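Long-range contacts in N-acetylcysteine deacetylase (Bacillus subtilis, PDB 1YSJ), which probably catalyses the metal-dependent deacetylation of N-acetylcysteine to cysteine and acetate, in a pathway that lets the bacterium grow on S-(2-succino)cysteine as its sole sulfur source: residues A[198-203]-A[316-321]; A[47-52]-A[159-164]. The protein carries 1 engineered substitution. All coordinates share one frame; numbering follows the deposited sequence.

Contact 1: residues A[198-203]-A[316-321]; sequences PLMASV and PSVQND
Leu-199 and Val-318 are joined by the straightest backbone bond between 198-203 and 316-321: Leu-199 N gives its hydrogen to Val-318 O over 2.8 Å, meeting the oxygen almost end-on. The CA of Pro-198 turns a C-H toward the same oxygen. In the return direction Val-318 N reaches Met-200 O at 3.0 Å, bent and tilted out of the carbonyl plane. Ser-317 OG is modelled only 2.4 Å from Met-200 O, too short to take at face value. Farther along, one water donates to Ala-201 O and Pro-316 O, bridging the two segments where direct pairing stops.

Among the side chains, Pro-198 lies alongside Gln-319, its CG 3.6 Å from OE1 and its CD 3.6 Å from NE2 in the conformer given here, one of two. With a glycine in place of Pro-198, the carbons against that amide would be gone, and a gap would probably open beside it. On the opposite face of the pair, Met-200 (selenomethionine) CB packs 3.9 Å from Val-318 CG2, and its side chain also touches Trp-364. Leu-199 CD2 touches Asn-320 ND2, whose amide is held by Lys-195 O and Phe-362 N.

This antiparallel pairing, at the ends of strands 197-211 and 306-320, probably lies at the hinge where, as in other M20 peptidases, the lid domain joins the catalytic domain; the Met-200 side chain lies about 7 Å from a nickel ion.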
loop_
_atom_site.group_PDB
_atom_site.type_symbol
_atom_site.label_atom_id
_atom_site.label_comp_id
_atom_site.label_asym_id
_atom_site.label_seq_id
_atom_site.Cartn_x
_atom_site.Cartn_y
_atom_site.Cartn_z
ATOM N N PRO A 198 23.349 27.636 2.620
ATOM C CA PRO A 198 22.407 26.674 2.036
ATOM C C PRO A 198 21.640 27.220 0.833
ATOM O O PRO A 198 20.979 28.261 0.934
ATOM C CB PRO A 198 21.435 26.384 3.190
ATOM C CG PRO A 198 22.146 26.839 4.425
ATOM C CD PRO A 198 22.975 27.992 3.999
ATOM N N LEU A 199 21.734 26.511 -0.290
ATOM C CA LEU A 199 21.045 26.892 -1.521
ATOM C C LEU A 199 19.989 25.861 -1.906
ATOM O O LEU A 199 18.878 26.215 -2.306
ATOM C CB LEU A 199 22.051 27.076 -2.667
ATOM C CG LEU A 199 21.510 27.470 -4.048
ATOM C CD1 LEU A 199 20.928 28.873 -4.030
ATOM C CD2 LEU A 199 22.591 27.364 -5.103
HETATM N N MSE A 200 20.351 24.586 -1.794
HETATM C CA MSE A 200 19.470 23.488 -2.180
HETATM C C MSE A 200 19.392 22.468 -1.063
HETATM O O MSE A 200 20.371 22.228 -0.365
HETATM C CB MSE A 200 19.954 22.825 -3.473
HETATM C CG MSE A 200 20.127 23.793 -4.624
HETATM SE SE MSE A 200 20.595 22.908 -6.274
HETATM C CE MSE A 200 18.848 22.085 -6.688
ATOM N N ALA A 201 18.220 21.868 -0.908
ATOM C CA ALA A 201 17.931 21.001 0.224
ATOM C C ALA A 201 18.720 19.695 0.208
ATOM O O ALA A 201 19.108 19.196 -0.849
ATOM C CB ALA A 201 16.434 20.712 0.284
ATOM N N SER A 202 18.965 19.160 1.401
ATOM C CA SER A 202 19.432 17.797 1.552
ATOM C C SER A 202 18.273 16.869 1.207
ATOM O O SER A 202 17.112 17.227 1.391
ATOM C CB SER A 202 19.889 17.551 2.988
ATOM O OG SER A 202 18.827 17.767 3.903
ATOM N N VAL A 203 18.579 15.693 0.677
ATOM C CA VAL A 203 17.539 14.714 0.395
ATOM C C VAL A 203 17.927 13.408 1.060
ATOM O O VAL A 203 19.057 12.939 0.912
ATOM C CB VAL A 203 17.292 14.497 -1.131
ATOM C CG1 VAL A 203 16.110 13.558 -1.347
ATOM C CG2 VAL A 203 17.037 15.827 -1.848
ATOM N N PRO A 316 23.507 15.418 0.820
ATOM C CA PRO A 316 23.645 16.599 1.676
ATOM C C PRO A 316 23.121 17.850 0.965
ATOM O O PRO A 316 22.847 17.820 -0.236
ATOM C CB PRO A 316 25.161 16.709 1.881
ATOM C CG PRO A 316 25.753 16.018 0.702
ATOM C CD PRO A 316 24.821 14.893 0.396
ATOM N N SER A 317 22.988 18.938 1.709
ATOM C CA SER A 317 22.564 20.213 1.148
ATOM C C SER A 317 23.690 20.908 0.368
ATOM O O SER A 317 24.860 20.817 0.749
ATOM C CB SER A 317 22.084 21.119 2.275
ATOM O OG SER A 317 21.560 22.320 1.758
ATOM N N VAL A 318 23.330 21.594 -0.718
ATOM C CA VAL A 318 24.275 22.452 -1.440
ATOM C C VAL A 318 24.583 23.667 -0.561
ATOM O O VAL A 318 23.722 24.531 -0.352
ATOM C CB VAL A 318 23.762 22.880 -2.848
ATOM C CG1 VAL A 318 24.693 23.923 -3.483
ATOM C CG2 VAL A 318 23.625 21.673 -3.766
ATOM N N GLN A 319 25.811 23.712 -0.050
ATOM C CA GLN A 319 26.255 24.751 0.877
ATOM C C GLN A 319 27.358 25.593 0.233
ATOM O O GLN A 319 28.437 25.081 -0.068
ATOM C CB GLN A 319 26.770 24.105 2.170
ATOM C CG GLN A 319 27.100 25.077 3.297
ATOM C CD GLN A 319 25.927 25.343 4.218
ATOM O OE1 GLN A 319 24.931 24.621 4.203
ATOM N NE2 GLN A 319 26.045 26.380 5.039
ATOM N N ASN A 320 27.084 26.880 0.030
ATOM C CA ASN A 320 28.046 27.790 -0.604
ATOM C C ASN A 320 29.003 28.462 0.386
ATOM O O ASN A 320 28.576 29.039 1.390
ATOM C CB ASN A 320 27.329 28.828 -1.474
ATOM C CG ASN A 320 26.756 28.231 -2.754
ATOM O OD1 ASN A 320 27.233 27.213 -3.247
ATOM N ND2 ASN A 320 25.728 28.868 -3.298
ATOM N N ASP A 321 30.300 28.369 0.086
ATOM C CA ASP A 321 31.358 28.951 0.918
ATOM C C ASP A 321 31.411 30.462 0.719
ATOM O O ASP A 321 31.538 30.941 -0.409
ATOM C CB ASP A 321 32.714 28.325 0.569
ATOM C CG ASP A 321 33.737 28.459 1.690
ATOM O OD1 ASP A 321 34.032 29.597 2.124
ATOM O OD2 ASP A 321 34.265 27.414 2.132
HETATM O O HOH W 1 21.400 19.057 -2.353
#

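Contact 2: residues A[47-52]-A[159-164]; sequences LSFQEV and IAAGAR
Ser-48 and Phe-49, the central pair of a type II turn from Leu-47 to Gln-50 closed by Gln-50 N on Leu-47 O at 2.9 Å, face Ile-159 and the N-terminal end of helix 162-168, with no hydrogen bond between the two segments. The turn is held from within as well: Glu-51 OE2 receives Phe-49 N at 2.9 Å from above the carboxylate plane, and a further bond from Ala-156 N ties that carboxylate to the loop leading to 159-164.

Ile-159 sets its CG1 between its backbone N and carbonyl carbon (chi1 57°), 3.6 Å from Ser-48 CB; with chi2 extended, CD1 runs on to 3.8 Å from Phe-49 CD1. Here two loops meet at the rim of the M20 catalytic domain's dinuclear nickel site: Glu-158, a ligand of one nickel ion, immediately precedes Ile-159, and Ser-48 OG is hydrogen-bonded to Asp-99.

The Phe-49 ring, crossing Ile-159 at a slant, reaches on to the start of the helix. Its CE1 lies 3.6 Å from the methyl CB of Ala-161, the N-cap residue, and CZ comes 4.2 Å from Gly-162 N, in the first turn.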
loop_
_atom_site.group_PDB
_atom_site.type_symbol
_atom_site.label_atom_id
_atom_site.label_comp_id
_atom_site.label_asym_id
_atom_site.label_seq_id
_atom_site.Cartn_x
_atom_site.Cartn_y
_atom_site.Cartn_z
ATOM N N LEU A 47 20.848 9.111 -21.299
ATOM C CA LEU A 47 20.481 8.925 -19.890
ATOM C C LEU A 47 21.706 8.746 -18.986
ATOM O O LEU A 47 22.799 8.493 -19.477
ATOM C CB LEU A 47 19.501 7.750 -19.744
ATOM C CG LEU A 47 18.179 7.894 -20.516
ATOM C CD1 LEU A 47 17.364 6.612 -20.523
ATOM C CD2 LEU A 47 17.351 9.032 -19.949
ATOM N N SER A 48 21.507 8.906 -17.676
ATOM C CA SER A 48 22.550 8.715 -16.651
ATOM C C SER A 48 23.388 7.457 -16.869
ATOM O O SER A 48 22.837 6.365 -17.018
ATOM C CB SER A 48 21.921 8.656 -15.249
ATOM O OG SER A 48 21.332 9.894 -14.878
ATOM N N PHE A 49 24.714 7.631 -16.876
ATOM C CA PHE A 49 25.700 6.560 -17.119
ATOM C C PHE A 49 25.675 5.941 -18.531
ATOM O O PHE A 49 26.366 4.950 -18.790
ATOM C CB PHE A 49 25.633 5.463 -16.039
ATOM C CG PHE A 49 26.163 5.893 -14.697
ATOM C CD1 PHE A 49 25.457 5.600 -13.535
ATOM C CD2 PHE A 49 27.367 6.599 -14.593
ATOM C CE1 PHE A 49 25.937 5.991 -12.287
ATOM C CE2 PHE A 49 27.853 7.001 -13.351
ATOM C CZ PHE A 49 27.136 6.694 -12.192
ATOM N N GLN A 50 24.897 6.538 -19.431
ATOM C CA GLN A 50 24.755 6.050 -20.807
ATOM C C GLN A 50 25.186 7.120 -21.804
ATOM O O GLN A 50 24.855 7.047 -22.996
ATOM C CB GLN A 50 23.308 5.621 -21.084
ATOM C CG GLN A 50 22.822 4.457 -20.223
ATOM C CD GLN A 50 21.493 3.897 -20.698
ATOM O OE1 GLN A 50 21.398 3.321 -21.796
ATOM N NE2 GLN A 50 20.459 4.041 -19.866
ATOM N N GLU A 51 25.937 8.105 -21.306
ATOM C CA GLU A 51 26.366 9.256 -22.098
ATOM C C GLU A 51 27.628 8.947 -22.903
ATOM O O GLU A 51 28.648 9.623 -22.772
ATOM C CB GLU A 51 26.577 10.492 -21.209
ATOM C CG GLU A 51 25.543 10.691 -20.099
ATOM C CD GLU A 51 25.920 9.998 -18.783
ATOM O OE1 GLU A 51 26.800 9.112 -18.782
ATOM O OE2 GLU A 51 25.327 10.338 -17.738
ATOM N N VAL A 52 27.541 7.923 -23.742
ATOM C CA VAL A 52 28.663 7.466 -24.560
ATOM C C VAL A 52 29.000 8.475 -25.660
ATOM O O VAL A 52 30.154 8.887 -25.807
ATOM C CB VAL A 52 28.377 6.053 -25.157
ATOM C CG1 VAL A 52 29.524 5.579 -26.054
ATOM C CG2 VAL A 52 28.129 5.044 -24.031
ATOM N N ILE A 159 20.504 10.958 -11.172
ATOM C CA ILE A 159 20.321 9.845 -10.234
ATOM C C ILE A 159 21.251 9.964 -9.030
ATOM O O ILE A 159 21.377 9.030 -8.234
ATOM C CB ILE A 159 20.454 8.465 -10.927
ATOM C CG1 ILE A 159 21.812 8.337 -11.633
ATOM C CG2 ILE A 159 19.282 8.248 -11.887
ATOM C CD1 ILE A 159 22.212 6.913 -11.964
ATOM N N ALA A 160 21.888 11.130 -8.912
ATOM C CA ALA A 160 22.763 11.481 -7.785
ATOM C C ALA A 160 23.907 10.490 -7.576
ATOM O O ALA A 160 24.284 10.190 -6.436
ATOM C CB ALA A 160 21.940 11.656 -6.493
ATOM N N ALA A 161 24.474 10.005 -8.681
ATOM C CA ALA A 161 25.488 8.958 -8.614
ATOM C C ALA A 161 26.835 9.365 -9.224
ATOM O O ALA A 161 27.871 8.790 -8.893
ATOM C CB ALA A 161 24.961 7.690 -9.256
ATOM N N GLY A 162 26.816 10.371 -10.092
ATOM C CA GLY A 162 28.001 10.765 -10.850
ATOM C C GLY A 162 29.079 11.490 -10.077
ATOM O O GLY A 162 30.269 11.238 -10.283
ATOM N N ALA A 163 28.666 12.404 -9.203
ATOM C CA ALA A 163 29.594 13.135 -8.345
ATOM C C ALA A 163 30.392 12.198 -7.435
ATOM O O ALA A 163 31.584 12.407 -7.221
ATOM C CB ALA A 163 28.852 14.186 -7.525
ATOM N N ARG A 164 29.733 11.166 -6.912
ATOM C CA ARG A 164 30.404 10.149 -6.108
ATOM C C ARG A 164 31.457 9.376 -6.912
ATOM O O ARG A 164 32.533 9.083 -6.392
ATOM C CB ARG A 164 29.387 9.190 -5.481
ATOM C CG ARG A 164 29.976 8.235 -4.444
ATOM C CD ARG A 164 28.899 7.365 -3.798
ATOM N NE ARG A 164 28.253 8.036 -2.666
ATOM C CZ ARG A 164 27.077 8.661 -2.717
ATOM N NH1 ARG A 164 26.381 8.716 -3.850
ATOM N NH2 ARG A 164 26.590 9.235 -1.624
#

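Overall arrangement
From the N terminus, the chain leaves helix 28-43 and enters the loop that contact 2 ties to 159-164, closing an excursion of 106 residues that includes helix 52-64 and the first strands of the large mixed sheet. The chain then runs through helix 162-168 and strands 175-184 and 191-194 before contact 1 opens at 198-203. Its loop of 112 residues holds most of the four-stranded antiparallel sheet and helices 226-237 and 282-302, and ends at 316-321. The loops therefore run in series, neither nested nor crossed. Contact 2 joins loops within the catalytic domain; contact 1 draws together the two ends of the inserted domain. Their centres lie 20 Å apart and their nearest atoms about 6 Å, both near the nickel pair.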